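Local structure of DNA polymerase III subunit beta (4TSZ) at residues Leu160-Val163 and Leu168-Val171; Gln133-Arg138 and Cys181-Gln186; Ile140-Phe145 and Ser359-Met364; Val249-Gly254 and Ser348-Glu353; Ala206-Glu211 and Gly230-Thr235. The protein serves as the replicative sliding clamp that tethers DNA polymerases and other proteins to DNA and so confers processivity on them. All blocks are in the same frame, centred on the assembly; numbering follows the deposited sequence.

Interaction 1: Leu160-Val163 and Leu168-Val171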
# COMPACT_ATOMS: atom_id res chain seq x y z
N LEU E 160 -6.78 -20.23 20.05
CA LEU E 160 -6.81 -21.54 20.67
C LEU E 160 -6.72 -22.58 19.54
O LEU E 160 -7.41 -22.45 18.53
CB LEU E 160 -8.11 -21.77 21.48
CG LEU E 160 -8.32 -23.20 22.04
CD1 LEU E 160 -7.39 -23.50 23.20
CD2 LEU E 160 -9.75 -23.44 22.45
N LEU E 161 -5.82 -23.55 19.70
CA LEU E 161 -5.68 -24.71 18.83
C LEU E 161 -5.94 -25.88 19.76
O LEU E 161 -5.26 -26.02 20.79
CB LEU E 161 -4.32 -24.82 18.12
CG LEU E 161 -4.00 -23.77 17.06
CD1 LEU E 161 -2.64 -24.03 16.44
CD2 LEU E 161 -5.06 -23.71 15.96
N GLU E 162 -6.99 -26.65 19.47
CA GLU E 162 -7.43 -27.74 20.33
C GLU E 162 -7.54 -29.07 19.59
O GLU E 162 -8.11 -29.13 18.50
CB GLU E 162 -8.78 -27.34 20.96
CG GLU E 162 -9.41 -28.36 21.88
CD GLU E 162 -10.87 -28.04 22.16
OE1 GLU E 162 -11.14 -27.23 23.07
OE2 GLU E 162 -11.74 -28.56 21.42
N VAL E 163 -6.97 -30.13 20.19
CA VAL E 163 -7.08 -31.49 19.66
C VAL E 163 -8.01 -32.25 20.60
O VAL E 163 -7.77 -32.25 21.81
CB VAL E 163 -5.76 -32.24 19.31
CG1 VAL E 163 -4.82 -31.37 18.49
CG2 VAL E 163 -5.06 -32.77 20.55
N LEU E 168 -9.12 -31.39 15.01
CA LEU E 168 -8.30 -30.22 15.27
C LEU E 168 -9.24 -29.04 15.12
O LEU E 168 -9.97 -28.94 14.12
CB LEU E 168 -7.08 -30.11 14.33
CG LEU E 168 -6.14 -28.91 14.56
CD1 LEU E 168 -5.58 -28.87 15.98
CD2 LEU E 168 -5.01 -28.93 13.56
N ARG E 169 -9.27 -28.17 16.13
CA ARG E 169 -10.16 -27.03 16.18
C ARG E 169 -9.42 -25.75 16.53
O ARG E 169 -8.55 -25.75 17.39
CB ARG E 169 -11.30 -27.30 17.18
CG ARG E 169 -12.16 -26.10 17.55
CD ARG E 169 -13.20 -26.44 18.58
NE ARG E 169 -14.23 -27.31 18.03
CZ ARG E 169 -15.25 -27.80 18.72
NH1 ARG E 169 -15.40 -27.50 20.00
NH2 ARG E 169 -16.15 -28.58 18.13
N SER E 170 -9.80 -24.65 15.86
CA SER E 170 -9.29 -23.32 16.14
C SER E 170 -10.43 -22.50 16.74
O SER E 170 -11.57 -22.63 16.30
CB SER E 170 -8.76 -22.66 14.87
OG SER E 170 -9.75 -22.58 13.86
N VAL E 171 -10.12 -21.71 17.79
CA VAL E 171 -11.09 -20.82 18.44
C VAL E 171 -10.40 -19.46 18.65
O VAL E 171 -9.27 -19.40 19.13
CB VAL E 171 -11.75 -21.35 19.76
CG1 VAL E 171 -12.87 -20.40 20.22
CG2 VAL E 171 -12.29 -22.77 19.60
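The carboxylate of Glu-162 and the guanidinium of Arg-169 lie side by side and point the same way, their planes turned 42° apart, and OE2 of Glu-162 comes at the guanidinium obliquely, neither over its face nor at its edge. OE2 of Glu-162 stands 4.1 Å from NH1 of Arg-169 but well out of the guanidinium plane, which leaves an attraction of charges without a bond. The same oxygen rests 3.8 Å from CD of Arg-169. Each group takes its firm bonds beyond the hairpin: OE1 of Glu-162 meets Gln-194 and Tyr-246, while Arg-169 reaches Ser-182 through NE and Tyr-246 and Glu-247 through NH1. Such second partners probably fix the twist between the two planes. Glu-162 and Arg-169 form a hydrogen-bonded pair of an antiparallel beta hairpin, strands 158-164 and 167-173 of an eight-stranded sheet of the DNA clamp fold. Glu-162 N gives a 2.8 Å bond to Arg-169 O, and Arg-169 N returns one to Glu-162 O. Leu-160 and Val-171 make the next pair of this kind, and their side chains run alongside each other on the same face, CD2 of Leu-160 being 3.9 Å from CG2 of Val-171. Between these pairs CA of Ser-170 comes 3.2 Å from Leu-160 O, a CA-H...O contact. On the other face, CD1 of Leu-168 meets CG1 of Val-163 at 3.6 Å. There Ser-170 OG is bonded to Leu-139 O, tying the sheet to helix 133-141.

Interaction 2: Gln133-Arg138 and Cys181-Gln186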
# COMPACT_ATOMS: atom_id res chain seq x y z
N GLN E 133 -1.08 -28.65 4.83
CA GLN E 133 -0.85 -27.22 5.05
C GLN E 133 -2.14 -26.43 4.83
O GLN E 133 -2.45 -25.52 5.61
CB GLN E 133 0.27 -26.70 4.14
CG GLN E 133 1.67 -27.09 4.59
CD GLN E 133 2.77 -26.49 3.75
OE1 GLN E 133 2.74 -25.31 3.40
NE2 GLN E 133 3.78 -27.28 3.43
N SER E 134 -2.89 -26.82 3.79
CA SER E 134 -4.17 -26.26 3.36
C SER E 134 -5.24 -26.33 4.47
O SER E 134 -6.00 -25.37 4.64
CB SER E 134 -4.65 -27.03 2.12
OG SER E 134 -5.97 -26.72 1.72
N LYS E 135 -5.31 -27.48 5.19
CA LYS E 135 -6.28 -27.71 6.27
C LYS E 135 -5.95 -26.84 7.48
O LYS E 135 -6.86 -26.25 8.07
CB LYS E 135 -6.33 -29.19 6.68
CG LYS E 135 -6.98 -30.09 5.66
CD LYS E 135 -7.03 -31.53 6.15
CE LYS E 135 -7.61 -32.46 5.11
NZ LYS E 135 -7.79 -33.82 5.66
N LEU E 136 -4.65 -26.74 7.84
CA LEU E 136 -4.23 -25.90 8.96
C LEU E 136 -4.44 -24.41 8.65
O LEU E 136 -4.93 -23.68 9.51
CB LEU E 136 -2.78 -26.19 9.39
CG LEU E 136 -2.24 -25.39 10.58
CD1 LEU E 136 -3.11 -25.55 11.83
CD2 LEU E 136 -0.81 -25.77 10.87
N ARG E 137 -4.08 -23.98 7.42
CA ARG E 137 -4.25 -22.60 6.98
C ARG E 137 -5.74 -22.19 7.03
O ARG E 137 -6.03 -21.08 7.47
CB ARG E 137 -3.66 -22.35 5.58
CG ARG E 137 -3.35 -20.88 5.36
CD ARG E 137 -3.11 -20.48 3.93
NE ARG E 137 -3.07 -19.02 3.84
CZ ARG E 137 -2.13 -18.33 3.21
NH1 ARG E 137 -1.14 -18.95 2.58
NH2 ARG E 137 -2.19 -17.00 3.19
N ARG E 138 -6.66 -23.09 6.59
CA ARG E 138 -8.11 -22.92 6.62
C ARG E 138 -8.58 -22.63 8.06
O ARG E 138 -9.32 -21.69 8.27
CB ARG E 138 -8.82 -24.17 6.07
CG ARG E 138 -10.36 -24.08 6.02
CD ARG E 138 -11.02 -25.43 5.72
NE ARG E 138 -12.41 -25.29 5.24
CZ ARG E 138 -13.51 -25.52 5.97
NH1 ARG E 138 -13.41 -25.90 7.23
NH2 ARG E 138 -14.71 -25.37 5.43
N CYS E 181 -13.49 -23.08 14.00
CA CYS E 181 -13.47 -23.98 12.85
C CYS E 181 -12.94 -25.34 13.30
O CYS E 181 -11.94 -25.38 14.01
CB CYS E 181 -12.65 -23.40 11.70
SG CYS E 181 -12.84 -24.30 10.14
N SER E 182 -13.63 -26.43 12.92
CA SER E 182 -13.25 -27.79 13.29
C SER E 182 -13.04 -28.64 12.05
O SER E 182 -13.81 -28.54 11.09
CB SER E 182 -14.32 -28.43 14.17
OG SER E 182 -14.64 -27.64 15.30
N LEU E 183 -12.00 -29.47 12.05
CA LEU E 183 -11.67 -30.38 10.96
C LEU E 183 -11.27 -31.74 11.53
O LEU E 183 -10.45 -31.79 12.45
CB LEU E 183 -10.55 -29.82 10.06
CG LEU E 183 -10.89 -28.59 9.20
CD1 LEU E 183 -9.65 -28.11 8.43
CD2 LEU E 183 -12.07 -28.88 8.23
N ASP E 184 -11.87 -32.83 11.02
CA ASP E 184 -11.55 -34.16 11.51
C ASP E 184 -10.26 -34.67 10.87
O ASP E 184 -10.28 -35.31 9.81
CB ASP E 184 -12.74 -35.15 11.46
CG ASP E 184 -13.35 -35.36 10.09
OD1 ASP E 184 -13.98 -34.42 9.57
OD2 ASP E 184 -13.25 -36.49 9.57
N ALA E 185 -9.12 -34.33 11.51
CA ALA E 185 -7.77 -34.68 11.08
C ALA E 185 -7.29 -36.08 11.53
O ALA E 185 -6.20 -36.51 11.13
CB ALA E 185 -6.80 -33.62 11.56
N GLN E 186 -8.12 -36.80 12.33
CA GLN E 186 -7.86 -38.14 12.88
C GLN E 186 -6.52 -38.23 13.64
O GLN E 186 -5.70 -39.11 13.37
CB GLN E 186 -8.04 -39.24 11.81
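Van der Waals contact between Lys-135 and Leu-183 holds the early part of the helix against the strand. CD1 of Leu-183 touches the helix at its backbone, 3.4 Å from Lys-135 O, and lies 3.9 Å from the CB of the same lysine. In Leu-183, CG is turned anti to the carbonyl carbon (chi1 -69°), which places the branch point between the two helix residues, and its methyls divide: CD1 goes to Lys-135 and CD2 to Arg-138.

Contacts of a polar group with non-polar or weakly polar atoms form the second class. The chain of Arg-138, extended from CG to NE, crosses Leu-183 at a slant, and CD passes 4.1 Å from Leu-183 CD1. Its NH1 then settles 3.4 Å from Leu-183 CD2 and equally close to Cys-181 SG, both lying oblique to the guanidinium plane. The contact buries NH1, and the model offers it no hydrogen-bond partner.

Electrostatics come third and act through residues outside the two segments. Arg-138 NH2 has a long, weak ion pair with Glu-353, the carboxylate that also takes a salt bridge from Arg-142, so the two arginines gather round one anion.

With helix 133-138 and strand 181-184 running at 156° to each other, and their axes 9.5 Å apart, the contact is a helix laid on a beta sheet. This is the two-layer plan of the DNA clamp fold, in which helices line the DNA-facing inside of the ring and sheets form its outside.

Interaction 3: Ile140-Phe145 and Ser359-Met364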
# COMPACT_ATOMS: atom_id res chain seq x y z
N ILE E 140 -6.90 -21.37 10.58
CA ILE E 140 -6.40 -20.05 10.99
C ILE E 140 -7.17 -18.94 10.26
O ILE E 140 -7.70 -18.06 10.92
CB ILE E 140 -4.85 -19.91 10.83
CG1 ILE E 140 -4.09 -21.00 11.62
CG2 ILE E 140 -4.39 -18.49 11.23
CD1 ILE E 140 -2.58 -21.20 11.21
N ASP E 141 -7.22 -19.00 8.91
CA ASP E 141 -7.87 -17.98 8.07
C ASP E 141 -9.38 -17.87 8.29
O ASP E 141 -9.92 -16.78 8.14
CB ASP E 141 -7.54 -18.17 6.58
CG ASP E 141 -6.09 -17.89 6.20
OD1 ASP E 141 -5.37 -17.23 6.99
OD2 ASP E 141 -5.68 -18.30 5.09
N ARG E 142 -10.06 -18.96 8.68
CA ARG E 142 -11.50 -18.90 8.94
C ARG E 142 -11.82 -18.26 10.29
O ARG E 142 -12.98 -17.93 10.54
CB ARG E 142 -12.18 -20.30 8.85
CG ARG E 142 -12.26 -20.92 7.45
CD ARG E 142 -13.24 -20.24 6.53
NE ARG E 142 -13.16 -20.76 5.17
CZ ARG E 142 -13.97 -21.68 4.67
NH1 ARG E 142 -14.94 -22.21 5.41
NH2 ARG E 142 -13.83 -22.09 3.41
N THR E 143 -10.82 -18.09 11.17
CA THR E 143 -11.07 -17.58 12.52
C THR E 143 -10.25 -16.39 13.00
O THR E 143 -10.68 -15.76 13.96
CB THR E 143 -10.92 -18.72 13.55
OG1 THR E 143 -9.56 -19.13 13.59
CG2 THR E 143 -11.84 -19.92 13.27
N SER E 144 -9.08 -16.12 12.38
CA SER E 144 -8.11 -15.11 12.84
C SER E 144 -8.61 -13.70 13.08
O SER E 144 -8.12 -13.05 14.00
CB SER E 144 -6.83 -15.12 12.01
OG SER E 144 -7.04 -14.61 10.70
N PHE E 145 -9.63 -13.25 12.31
CA PHE E 145 -10.22 -11.91 12.46
C PHE E 145 -10.85 -11.70 13.85
O PHE E 145 -10.98 -10.55 14.27
CB PHE E 145 -11.28 -11.68 11.37
CG PHE E 145 -12.54 -12.51 11.56
CD1 PHE E 145 -13.58 -12.04 12.36
CD2 PHE E 145 -12.68 -13.76 10.97
CE1 PHE E 145 -14.72 -12.80 12.57
CE2 PHE E 145 -13.83 -14.53 11.18
CZ PHE E 145 -14.86 -14.03 11.95
N SER E 359 -17.63 -24.62 10.53
CA SER E 359 -17.34 -23.25 10.94
C SER E 359 -18.55 -22.72 11.70
O SER E 359 -19.68 -22.97 11.31
CB SER E 359 -17.04 -22.37 9.73
OG SER E 359 -15.83 -22.77 9.10
N ALA E 360 -18.29 -22.00 12.81
CA ALA E 360 -19.33 -21.39 13.63
C ALA E 360 -18.87 -20.01 14.11
O ALA E 360 -17.73 -19.85 14.54
CB ALA E 360 -19.69 -22.29 14.80
N TYR E 361 -19.74 -19.02 13.96
CA TYR E 361 -19.45 -17.63 14.31
C TYR E 361 -20.50 -17.09 15.24
O TYR E 361 -21.69 -17.23 14.97
CB TYR E 361 -19.32 -16.76 13.05
CG TYR E 361 -18.32 -17.33 12.08
CD1 TYR E 361 -16.96 -17.08 12.23
CD2 TYR E 361 -18.71 -18.21 11.07
CE1 TYR E 361 -16.01 -17.66 11.39
CE2 TYR E 361 -17.78 -18.80 10.22
CZ TYR E 361 -16.42 -18.52 10.38
OH TYR E 361 -15.50 -19.08 9.53
N VAL E 362 -20.06 -16.51 16.35
CA VAL E 362 -20.96 -15.98 17.38
C VAL E 362 -20.75 -14.47 17.48
O VAL E 362 -19.61 -14.03 17.58
CB VAL E 362 -20.72 -16.70 18.73
CG1 VAL E 362 -21.70 -16.23 19.79
CG2 VAL E 362 -20.80 -18.23 18.56
N VAL E 363 -21.84 -13.68 17.40
CA VAL E 363 -21.74 -12.23 17.50
C VAL E 363 -22.73 -11.75 18.56
O VAL E 363 -23.94 -11.89 18.37
CB VAL E 363 -21.95 -11.47 16.14
CG1 VAL E 363 -21.72 -9.97 16.32
CG2 VAL E 363 -21.04 -12.01 15.04
N MET E 364 -22.22 -11.14 19.65
CA MET E 364 -23.09 -10.55 20.68
C MET E 364 -23.72 -9.28 20.09
O MET E 364 -23.04 -8.52 19.40
CB MET E 364 -22.32 -10.18 21.96
CG MET E 364 -22.13 -11.32 22.93
SD MET E 364 -23.66 -12.22 23.42
CE MET E 364 -24.35 -11.09 24.59
O HOH W 1 -16.37 -20.18 7.12
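Tyr-361, with CG anti to its carbonyl carbon (chi1 -54°), and Phe-145, with CG held between the backbone N and carbonyl carbon (chi1 71°), send their rings to one meeting point beside Arg-142. The phenol oxygen reaches the backbone of Arg-142, where Tyr-361 OH donates a 2.9 Å hydrogen bond to Arg-142 O. That carbonyl oxygen lies in plane at the edge of the tyrosine ring, 3.2 Å from CE1. Phe-145 adds an apolar touch, CZ to Tyr-361 CD1 at 3.7 Å. The planes are near parallel, at 30°, but the rings are slid so far apart that they barely overlap.

A water gathers the polar ends. It donates to Tyr-361 OH at 2.8 Å, accepts weakly from Arg-142 NH1 and has a weak bond with Ser-359 OG. The phenol thus both gives and takes, which fixes its hydroxyl. Arg-142 NH1 finds its stronger partner in a salt bridge to Glu-353.

The contact links the central domain to the C-terminal one, and farther along the same segment Val-362 and Met-364 pack on the bound peptide. Strand 359-363 lies between strands 177-184 and 349-353; Tyr-361 also packs on Val-329 of helix 323-330, and Phe-145 on Asp-328 of that helix and on Arg-177 of strand 177-184.

Interaction 4: Val249-Gly254 and Ser348-Glu353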
# COMPACT_ATOMS: atom_id res chain seq x y z
N VAL E 249 -20.54 -20.34 25.99
CA VAL E 249 -21.07 -19.13 25.35
C VAL E 249 -21.67 -19.35 23.95
O VAL E 249 -22.26 -18.42 23.39
CB VAL E 249 -20.15 -17.88 25.43
CG1 VAL E 249 -19.80 -17.56 26.88
CG2 VAL E 249 -18.89 -18.04 24.58
N LEU E 250 -21.55 -20.58 23.40
CA LEU E 250 -22.12 -20.91 22.10
C LEU E 250 -23.66 -20.97 22.21
O LEU E 250 -24.16 -21.68 23.08
CB LEU E 250 -21.55 -22.23 21.53
CG LEU E 250 -20.01 -22.32 21.38
CD1 LEU E 250 -19.58 -23.70 20.91
CD2 LEU E 250 -19.46 -21.25 20.46
N PRO E 251 -24.41 -20.16 21.42
CA PRO E 251 -25.88 -20.16 21.54
C PRO E 251 -26.49 -21.49 21.09
O PRO E 251 -26.18 -21.99 20.01
CB PRO E 251 -26.30 -18.94 20.71
CG PRO E 251 -25.22 -18.79 19.72
CD PRO E 251 -23.96 -19.21 20.39
N ARG E 252 -27.32 -22.10 21.95
CA ARG E 252 -27.89 -23.42 21.66
C ARG E 252 -29.35 -23.44 21.21
O ARG E 252 -29.69 -24.18 20.29
CB ARG E 252 -27.67 -24.40 22.84
CG ARG E 252 -26.27 -24.43 23.48
CD ARG E 252 -25.24 -25.17 22.66
NE ARG E 252 -23.94 -25.24 23.33
CZ ARG E 252 -22.84 -25.74 22.78
NH1 ARG E 252 -22.87 -26.24 21.54
NH2 ARG E 252 -21.71 -25.78 23.47
N GLY E 253 -30.21 -22.67 21.88
CA GLY E 253 -31.64 -22.69 21.61
C GLY E 253 -32.21 -21.81 20.51
O GLY E 253 -33.43 -21.64 20.46
N GLY E 254 -31.35 -21.29 19.62
CA GLY E 254 -31.74 -20.41 18.51
C GLY E 254 -32.95 -20.86 17.72
O GLY E 254 -32.89 -21.84 16.98
N SER E 348 -26.94 -13.50 21.33
CA SER E 348 -26.00 -13.68 20.23
C SER E 348 -26.62 -14.23 18.94
O SER E 348 -27.61 -14.96 19.00
CB SER E 348 -24.89 -14.64 20.66
OG SER E 348 -23.74 -13.93 21.08
N ALA E 349 -25.99 -13.92 17.80
CA ALA E 349 -26.34 -14.45 16.49
C ALA E 349 -25.34 -15.60 16.30
O ALA E 349 -24.18 -15.47 16.68
CB ALA E 349 -26.12 -13.41 15.42
N LEU E 350 -25.81 -16.73 15.77
CA LEU E 350 -24.96 -17.86 15.42
C LEU E 350 -24.95 -17.91 13.90
O LEU E 350 -26.01 -17.82 13.27
CB LEU E 350 -25.48 -19.18 16.02
CG LEU E 350 -24.74 -20.49 15.66
CD1 LEU E 350 -23.26 -20.48 16.12
CD2 LEU E 350 -25.46 -21.71 16.25
N VAL E 351 -23.75 -17.97 13.32
CA VAL E 351 -23.60 -17.96 11.87
C VAL E 351 -22.83 -19.18 11.38
O VAL E 351 -21.82 -19.57 11.98
CB VAL E 351 -23.00 -16.62 11.34
CG1 VAL E 351 -23.15 -16.50 9.83
CG2 VAL E 351 -23.65 -15.41 12.02
N HIS E 352 -23.32 -19.80 10.30
CA HIS E 352 -22.71 -20.96 9.67
C HIS E 352 -22.74 -20.82 8.16
O HIS E 352 -23.54 -20.05 7.62
CB HIS E 352 -23.52 -22.24 9.99
CG HIS E 352 -23.54 -22.67 11.42
ND1 HIS E 352 -22.38 -23.01 12.09
CD2 HIS E 352 -24.60 -22.91 12.22
CE1 HIS E 352 -22.76 -23.39 13.30
NE2 HIS E 352 -24.09 -23.35 13.42
N GLU E 353 -21.95 -21.66 7.47
CA GLU E 353 -22.01 -21.82 6.03
C GLU E 353 -23.32 -22.58 5.75
O GLU E 353 -23.89 -23.16 6.68
CB GLU E 353 -20.81 -22.64 5.51
CG GLU E 353 -19.49 -21.89 5.58
CD GLU E 353 -18.35 -22.48 4.78
OE1 GLU E 353 -18.25 -23.72 4.67
OE2 GLU E 353 -17.52 -21.68 4.28
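Pro-251 and Leu-350 bring their CA atoms to 6.6 Å, the irregular 249-254 loop here passing strand 349-353 without joining it as a further strand. Pro-251 is the one loop residue that makes close contact, and its CB is directed toward the strand. CG leads: it lies 3.7 Å from Leu-350 CB and 4.3 Å from Ser-348 CB. The two side chains meet at a slant. In Leu-350, CG stands anti to the backbone N (chi1 176°), and CD2 is thereby carried to 3.8 Å from Pro-251 O, so the leucine borders both the ring and the carbonyl of the proline. The join rests on van der Waals contact, with no polar bond between the two segments.

Val-249 and Ser-348, the first residues of the two segments, also border the bound peptide: Val-249 packs on a modified side chain and Ser-348 on an apolar one. Strand 359-363 runs beside strand 349-353, and from it Val-362 touches Leu-250, Pro-251 and Ser-348 alike. Strand 337-342 flanks strand 349-353 on its other edge, whereas Leu-250 reaches over to Leu-178 and Met-180 on strand 177-184.

Interaction 5: Ala206-Glu211 and Gly230-Thr235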
# COMPACT_ATOMS: atom_id res chain seq x y z
N ALA E 206 0.19 -18.84 9.32
CA ALA E 206 -0.80 -18.93 8.22
C ALA E 206 -0.22 -18.44 6.89
O ALA E 206 -0.43 -19.09 5.87
CB ALA E 206 -2.06 -18.15 8.56
N ARG E 207 0.56 -17.34 6.93
CA ARG E 207 1.21 -16.77 5.75
C ARG E 207 2.30 -17.68 5.19
O ARG E 207 2.52 -17.69 3.98
CB ARG E 207 1.76 -15.37 6.02
CG ARG E 207 0.68 -14.30 6.16
CD ARG E 207 1.28 -12.90 6.23
NE ARG E 207 2.16 -12.71 7.38
CZ ARG E 207 1.77 -12.19 8.55
NH1 ARG E 207 0.51 -11.82 8.73
NH2 ARG E 207 2.64 -12.05 9.54
N LEU E 208 2.96 -18.45 6.07
CA LEU E 208 4.01 -19.41 5.69
C LEU E 208 3.45 -20.68 5.03
O LEU E 208 4.17 -21.30 4.26
CB LEU E 208 4.88 -19.78 6.90
CG LEU E 208 5.75 -18.67 7.50
CD1 LEU E 208 6.29 -19.08 8.87
CD2 LEU E 208 6.92 -18.30 6.57
N LEU E 209 2.18 -21.04 5.33
CA LEU E 209 1.53 -22.26 4.82
C LEU E 209 1.01 -22.08 3.37
O LEU E 209 -0.19 -22.17 3.11
CB LEU E 209 0.43 -22.76 5.78
CG LEU E 209 0.85 -23.11 7.21
CD1 LEU E 209 -0.35 -23.15 8.13
CD2 LEU E 209 1.64 -24.40 7.27
N THR E 210 1.95 -21.86 2.43
CA THR E 210 1.70 -21.61 1.01
C THR E 210 1.56 -22.86 0.12
O THR E 210 0.96 -22.78 -0.96
CB THR E 210 2.72 -20.60 0.46
OG1 THR E 210 4.05 -21.07 0.74
CG2 THR E 210 2.53 -19.20 1.04
N GLU E 211 2.13 -24.01 0.56
CA GLU E 211 2.10 -25.27 -0.18
C GLU E 211 0.69 -25.84 -0.21
O GLU E 211 0.30 -26.53 0.74
N GLY E 230 10.14 -28.99 6.03
CA GLY E 230 11.31 -29.48 5.32
C GLY E 230 12.19 -28.37 4.79
O GLY E 230 13.42 -28.49 4.80
N GLU E 231 11.55 -27.28 4.31
CA GLU E 231 12.23 -26.06 3.86
C GLU E 231 12.36 -25.07 5.03
O GLU E 231 13.32 -24.29 5.07
CB GLU E 231 11.54 -25.44 2.63
CG GLU E 231 10.05 -25.19 2.77
CD GLU E 231 9.34 -24.71 1.52
OE1 GLU E 231 8.52 -23.77 1.62
OE2 GLU E 231 9.58 -25.30 0.44
N PHE E 232 11.39 -25.13 5.99
CA PHE E 232 11.38 -24.28 7.18
C PHE E 232 10.91 -24.97 8.47
O PHE E 232 10.13 -25.92 8.44
CB PHE E 232 10.61 -22.95 6.95
CG PHE E 232 9.09 -22.99 7.02
CD1 PHE E 232 8.43 -23.01 8.25
CD2 PHE E 232 8.31 -22.93 5.86
CE1 PHE E 232 7.03 -23.03 8.32
CE2 PHE E 232 6.90 -22.95 5.93
CZ PHE E 232 6.28 -23.01 7.16
N THR E 233 11.38 -24.44 9.61
CA THR E 233 10.96 -24.83 10.95
C THR E 233 10.49 -23.55 11.64
O THR E 233 11.26 -22.58 11.78
CB THR E 233 12.06 -25.57 11.75
OG1 THR E 233 12.43 -26.75 11.05
CG2 THR E 233 11.60 -25.93 13.16
N PHE E 234 9.22 -23.54 12.02
CA PHE E 234 8.61 -22.42 12.72
C PHE E 234 8.41 -22.82 14.16
O PHE E 234 7.85 -23.88 14.43
CB PHE E 234 7.26 -22.04 12.05
CG PHE E 234 6.35 -21.14 12.86
CD1 PHE E 234 5.47 -21.68 13.81
CD2 PHE E 234 6.33 -19.77 12.65
CE1 PHE E 234 4.63 -20.85 14.55
CE2 PHE E 234 5.48 -18.95 13.39
CZ PHE E 234 4.64 -19.49 14.34
N THR E 235 8.87 -21.98 15.09
CA THR E 235 8.67 -22.21 16.52
C THR E 235 8.10 -20.95 17.15
O THR E 235 8.59 -19.86 16.90
CB THR E 235 9.95 -22.69 17.24
OG1 THR E 235 10.59 -23.71 16.47
CG2 THR E 235 9.66 -23.24 18.62
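Leu-208, the last residue of helix 199-208, is gripped by Phe-232 and Phe-234, and here the contact is tight. Its CB comes 3.5 Å from CZ of Phe-232, approaching the ring obliquely. The backbone closes in as well, for Leu-208 O is 3.6 Å from CE2 of Phe-232. Farther out, CD1 of the leucine meets CD2 of Phe-234 at 3.8 Å and lies 4.1 Å from CE1 of Phe-232, so one methyl is shared by two rings. Alternate residues of a strand point to the same side, and these two phenylalanines therefore both face the helix. Their first torsions differ: Phe-232 places CG between its backbone N and carbonyl carbon (chi1 80°), whereas in Phe-234 it is anti to the N (chi1 165°). The leucine side chain crosses Phe-234 at about a right angle but Phe-232 at a slant. Leu-54 of strand 52-59, from the N-terminal domain, packs on all three residues and completes the cluster.

The other side is loose. Past the helix end the chain bends through an inverse gamma turn centred on Leu-209, and the side chains of Thr-210 and Glu-231, both exposed, stay beyond 5 Å from the opposing segment. The turn after the helix has a partner in helix 133-141: Gln-133 OE1 accepts a hydrogen bond from Glu-211 N.

Because the side chains meet one another through carbon alone, and Leu-208 O only packs on a ring, the hold of the helix end on strand 232-237 depends on buried apolar surface and close fit, with no directional bond to set its geometry.

How the interactions relate
Interactions 1 to 4 share one eight-stranded sheet, whose strands 158-164, 167-173, 177-184, 359-363 and 349-353 follow side by side; the sheet thus runs from the central domain into the C-terminal one. Interactions 2 and 3 both use helix 133-141, and their segments alternate along the chain. Interaction 1, 9 Å from interaction 2 between centres, is nested inside the loops of both. Interaction 3 also encloses interactions 5 and 4, which come in that order. Interaction 5 belongs to the other large sheet, and its centre lies about 34 Å from that of interaction 4. Only interaction 3 itself spans two domains; the others sit in sheets the central domain shares with its neighbours, consistent with a continuous ring wall.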